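Titin (Homo sapiens, PDB 5JDD) probably serves as an elastic scaffold of the muscle sarcomere, with an I-band region built largely of tandem immunoglobulin domains, and carries a protein kinase domain. Local coordinates at residues T176-T181 against V201-I206; T196-V201 against K229-L234. All blocks are in the same frame, centred on the assembly; numbering follows the deposited sequence.

Interaction 1: residues T176-T181 against V201-I206; sequences TPIMIT and VNYEGI
At the junction of the second and third immunoglobulin domains, strand 180-182, reached through the loop at Met-179, runs past Val-201 and Asn-202, where strand 195-201 ends and its following loop begins. Ile-180 and Val-201 form an antiparallel non-hydrogen-bonded pair, their side chains on one face of the sheet, with Ile-180 CG1 4.2 Å from Val-201 CG1. Beyond it Asn-202 takes over the pairing. Its CG sits between the backbone N and the carbonyl carbon (chi1 61°), which folds the amide back so that OD1 accepts from Met-179 N at 2.8 Å. That bond is nearly straight at hydrogen (173°), yet the donor stands 52° above the plane of the amide carbonyl. Asn-202 N returns a weak bond to Met-179 O at 3.0 Å, so one asparagine engages both polar backbone atoms of Met-179. Within the linker, Ile-178 CD1 meets Ile-206 CG2 at 3.7 Å, beside Ala-251. Tyr-203 turns its ring edge to the linker, with CE2 3.5 Å from Pro-177 O, while its OH is joined through one water to Pro-177 O and through another to Thr-176 OG1. Tyr-203 also touches Pro-103, and Ile-178 N is bonded to Glu-104 OE1, both of the preceding domain. A short linker, 177-179, flanked by the loop after strand 195-201, is consistent with a tandem I-set interface.

Interaction 2: residues T196-V201 against K229-L234; sequences TFEVTV and KLTHSL
Leu-230 begins the pairing with Val-201 at the turn leading into strand 231-236, which lies against strand 195-201 in the four-stranded sheet of an I-set immunoglobulin sandwich. The axes of the short strand segments approach to 4.6 Å, at 159°, a twisted antiparallel pair. Leu-230 O accepts from Val-201 N at 2.9 Å, and Leu-230 CB packs 3.4 Å from Val-201 O. Thr-231 follows opposite Thr-200 as a non-hydrogen-bonded backbone pair; in one of the two conformers of Thr-231, its OG1 is hydrogen-bonded to Thr-200 OG1 at 3.1 Å, on the face that also carries Glu-198 and Ser-233. In that conformer both hydroxyls stand beside their own backbone N, chi1 being -60° in Thr-231 and -56° in Thr-200, and this brings them together on the Glu-198 and Ser-233 face of the sheet. His-232 then makes reciprocal backbone bonds with Val-199, the N of each donating to the O of the other. Its side chain turns to the buried face, where the NE2 edge of the imidazole meets Val-201 CG2 in plane at 3.7 Å; ND1 is hydrogen-bonded to Thr-227 OG1, and the ring also meets that of Tyr-208. Ser-233 pairs with Glu-198, its CB lying 3.8 Å from Thr-196 CG2. Leu-234 exchanges a second reciprocal pair of backbone bonds with Phe-197, and on the buried side, near Trp-210 and Tyr-247, Leu-234 CD2 approaches the Phe-197 ring at CD2, 4.3 Å away.

From the N terminus, the chain leaves the second domain through 176-181, enters the four-stranded sheet as 180-182, then crosses to strand 187-190 of the five-stranded sheet. It returns as strand 195-201, and interaction 1 closes that loop across 19 intervening residues. Interaction 2 closes a longer loop, of 27 residues, when 229-234 reaches 196-201. The segments alternate in sequence, so the two closures cross, with Val-201 common to both. Strand 195-201 is consequently the middle neighbour, between 180-182 and 231-236. The 2.8 Å separation of Thr-181 N from Thr-200 O, probably a hydrogen bond, and the salt bridge of Glu-204 OE2 with Lys-229 NZ couple the contacts directly, tying the interdomain end to the sheet.

Interaction 1: residues T176-T181 against V201-I206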
# COMPACT_ATOMS: atom_id res chain seq x y z
N THR A 176 10.89 4.46 -15.18
CA THR A 176 11.60 5.21 -16.21
C THR A 176 12.95 4.58 -16.56
O THR A 176 13.58 3.92 -15.73
CB THR A 176 11.79 6.67 -15.78
OG1 THR A 176 12.43 6.71 -14.50
CG2 THR A 176 10.45 7.39 -15.69
N PRO A 177 13.39 4.76 -17.81
CA PRO A 177 14.58 4.04 -18.29
C PRO A 177 15.89 4.65 -17.83
O PRO A 177 16.04 5.88 -17.85
CB PRO A 177 14.46 4.15 -19.81
CG PRO A 177 13.69 5.42 -20.03
CD PRO A 177 12.69 5.46 -18.90
N ILE A 178 16.83 3.82 -17.40
CA ILE A 178 18.18 4.31 -17.15
C ILE A 178 18.80 4.74 -18.47
O ILE A 178 18.63 4.08 -19.50
CB ILE A 178 19.05 3.25 -16.47
CG1 ILE A 178 18.51 3.00 -15.06
CG2 ILE A 178 20.53 3.70 -16.42
CD1 ILE A 178 18.98 1.71 -14.46
N MET A 179 19.48 5.88 -18.46
CA MET A 179 20.21 6.33 -19.63
C MET A 179 21.67 6.51 -19.30
O MET A 179 22.05 6.91 -18.20
CB MET A 179 19.60 7.61 -20.17
CG MET A 179 18.15 7.43 -20.56
SD MET A 179 17.51 8.87 -21.42
CE MET A 179 15.82 8.35 -21.73
N ILE A 180 22.51 6.17 -20.28
CA ILE A 180 23.94 6.33 -20.12
C ILE A 180 24.34 7.66 -20.75
O ILE A 180 24.13 7.91 -21.94
CB ILE A 180 24.68 5.13 -20.71
CG1 ILE A 180 24.41 3.88 -19.85
CG2 ILE A 180 26.18 5.41 -20.77
CD1 ILE A 180 24.80 2.56 -20.50
N THR A 181 24.87 8.54 -19.91
CA THR A 181 25.18 9.90 -20.34
C THR A 181 26.64 10.05 -20.76
O THR A 181 26.98 10.97 -21.51
CB THR A 181 24.79 10.93 -19.28
OG1 THR A 181 25.59 10.75 -18.10
CG2 THR A 181 23.32 10.76 -18.91
N VAL A 201 25.75 7.53 -15.60
CA VAL A 201 24.32 7.32 -15.83
C VAL A 201 23.51 8.51 -15.36
O VAL A 201 24.06 9.43 -14.74
CB VAL A 201 23.81 6.04 -15.14
CG1 VAL A 201 24.48 4.80 -15.73
CG2 VAL A 201 24.04 6.10 -13.63
N ASN A 202 22.21 8.52 -15.64
CA ASN A 202 21.38 9.66 -15.28
C ASN A 202 20.75 9.64 -13.88
O ASN A 202 20.24 10.66 -13.42
CB ASN A 202 20.30 9.91 -16.35
CG ASN A 202 19.36 8.73 -16.55
OD1 ASN A 202 19.66 7.59 -16.19
ND2 ASN A 202 18.20 9.01 -17.15
N TYR A 203 20.76 8.48 -13.22
CA TYR A 203 20.11 8.35 -11.92
C TYR A 203 21.03 7.73 -10.88
O TYR A 203 21.79 6.80 -11.17
CB TYR A 203 18.86 7.47 -12.01
CG TYR A 203 17.77 7.95 -12.93
CD1 TYR A 203 17.12 9.17 -12.69
CD2 TYR A 203 17.33 7.17 -13.99
CE1 TYR A 203 16.09 9.61 -13.52
CE2 TYR A 203 16.30 7.60 -14.82
CZ TYR A 203 15.68 8.82 -14.58
OH TYR A 203 14.66 9.25 -15.41
N GLU A 204 20.94 8.24 -9.65
CA GLU A 204 21.68 7.68 -8.54
C GLU A 204 20.95 6.45 -8.01
O GLU A 204 19.71 6.39 -8.09
CB GLU A 204 21.81 8.73 -7.44
CG GLU A 204 22.73 8.34 -6.31
CD GLU A 204 23.22 9.55 -5.53
OE1 GLU A 204 22.39 10.22 -4.89
OE2 GLU A 204 24.44 9.82 -5.58
N GLY A 205 21.70 5.49 -7.49
CA GLY A 205 21.11 4.39 -6.73
C GLY A 205 20.61 3.24 -7.58
O GLY A 205 19.85 2.40 -7.11
N ILE A 206 21.04 3.19 -8.83
CA ILE A 206 20.60 2.10 -9.69
C ILE A 206 21.46 0.85 -9.48
O ILE A 206 22.57 0.93 -8.95
CB ILE A 206 20.54 2.54 -11.16
CG1 ILE A 206 21.85 3.20 -11.59
CG2 ILE A 206 19.43 3.57 -11.32
CD1 ILE A 206 22.87 2.24 -12.13
O HOH W 1 12.60 9.35 -13.72
O HOH W 2 14.75 8.21 -17.81
O HOH W 3 24.59 11.93 -15.67

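Interaction 2: residues T196-V201 against K229-L234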
# COMPACT_ATOMS: atom_id res chain seq x y z
N THR A 196 41.09 1.64 -15.91
CA THR A 196 39.77 1.93 -15.35
C THR A 196 38.75 2.28 -16.43
O THR A 196 38.88 3.31 -17.10
CB THR A 196 39.83 3.09 -14.33
OG1 THR A 196 40.81 2.81 -13.33
CG2 THR A 196 38.47 3.29 -13.68
N PHE A 197 37.75 1.42 -16.60
CA PHE A 197 36.60 1.76 -17.44
C PHE A 197 35.64 2.60 -16.60
O PHE A 197 35.51 2.35 -15.40
CB PHE A 197 35.86 0.50 -17.87
CG PHE A 197 36.51 -0.25 -19.01
CD1 PHE A 197 36.44 0.23 -20.31
CD2 PHE A 197 37.16 -1.46 -18.78
CE1 PHE A 197 37.03 -0.46 -21.36
CE2 PHE A 197 37.75 -2.16 -19.82
CZ PHE A 197 37.68 -1.66 -21.11
N GLU A 198 34.99 3.58 -17.21
CA GLU A 198 34.03 4.44 -16.50
C GLU A 198 32.80 4.73 -17.35
O GLU A 198 32.92 4.98 -18.56
CB GLU A 198 34.67 5.77 -16.12
CG GLU A 198 35.93 5.67 -15.28
CD GLU A 198 36.52 7.04 -14.96
OE1 GLU A 198 36.08 7.66 -13.97
OE2 GLU A 198 37.42 7.48 -15.71
N VAL A 199 31.63 4.68 -16.72
CA VAL A 199 30.39 5.12 -17.35
C VAL A 199 29.69 6.08 -16.43
O VAL A 199 29.86 6.03 -15.21
CB VAL A 199 29.38 3.98 -17.61
CG1 VAL A 199 29.81 3.13 -18.74
CG2 VAL A 199 29.17 3.15 -16.35
N THR A 200 28.91 6.99 -17.00
CA THR A 200 28.07 7.87 -16.20
C THR A 200 26.63 7.62 -16.59
O THR A 200 26.33 7.46 -17.78
CB THR A 200 28.45 9.35 -16.37
OG1 THR A 200 29.84 9.51 -16.07
CG2 THR A 200 27.62 10.22 -15.43
N VAL A 201 25.75 7.53 -15.60
CA VAL A 201 24.32 7.32 -15.83
C VAL A 201 23.51 8.51 -15.36
O VAL A 201 24.06 9.43 -14.74
CB VAL A 201 23.81 6.04 -15.14
CG1 VAL A 201 24.48 4.80 -15.73
CG2 VAL A 201 24.04 6.10 -13.63
N LYS A 229 29.09 9.16 -7.12
CA LYS A 229 27.99 9.94 -7.67
C LYS A 229 27.28 9.13 -8.75
O LYS A 229 26.76 8.04 -8.49
CB LYS A 229 28.46 11.29 -8.24
CG LYS A 229 29.22 12.19 -7.27
CD LYS A 229 28.82 12.00 -5.80
CE LYS A 229 27.51 12.69 -5.42
NZ LYS A 229 26.30 11.98 -5.93
N LEU A 230 27.25 9.66 -9.96
CA LEU A 230 26.55 9.00 -11.05
C LEU A 230 27.51 8.21 -11.95
O LEU A 230 27.12 7.75 -13.02
CB LEU A 230 25.81 10.03 -11.89
CG LEU A 230 24.80 10.86 -11.12
CD1 LEU A 230 24.28 12.01 -11.97
CD2 LEU A 230 23.66 9.96 -10.70
N THR A 231 28.75 8.04 -11.50
CA THR A 231 29.75 7.33 -12.29
C THR A 231 30.08 5.97 -11.68
O THR A 231 30.25 5.85 -10.47
CB THR A 231 31.03 8.18 -12.46
OG1 THR A 231 30.69 9.41 -13.11
CG2 THR A 231 32.07 7.43 -13.28
N HIS A 232 30.14 4.95 -12.53
CA HIS A 232 30.47 3.60 -12.11
C HIS A 232 31.73 3.19 -12.83
O HIS A 232 31.87 3.42 -14.04
CB HIS A 232 29.31 2.66 -12.45
CG HIS A 232 28.01 3.08 -11.85
ND1 HIS A 232 27.66 2.76 -10.55
CD2 HIS A 232 27.01 3.84 -12.34
CE1 HIS A 232 26.47 3.29 -10.28
NE2 HIS A 232 26.06 3.95 -11.35
N SER A 233 32.66 2.60 -12.09
CA SER A 233 33.97 2.26 -12.65
C SER A 233 34.30 0.79 -12.49
O SER A 233 33.83 0.13 -11.56
CB SER A 233 35.07 3.10 -11.99
OG SER A 233 35.13 2.87 -10.60
N LEU A 234 35.11 0.28 -13.40
CA LEU A 234 35.65 -1.07 -13.32
C LEU A 234 37.16 -0.92 -13.42
O LEU A 234 37.69 -0.52 -14.45
CB LEU A 234 35.11 -1.96 -14.44
CG LEU A 234 35.84 -3.29 -14.67
CD1 LEU A 234 35.75 -4.19 -13.46
CD2 LEU A 234 35.29 -3.99 -15.91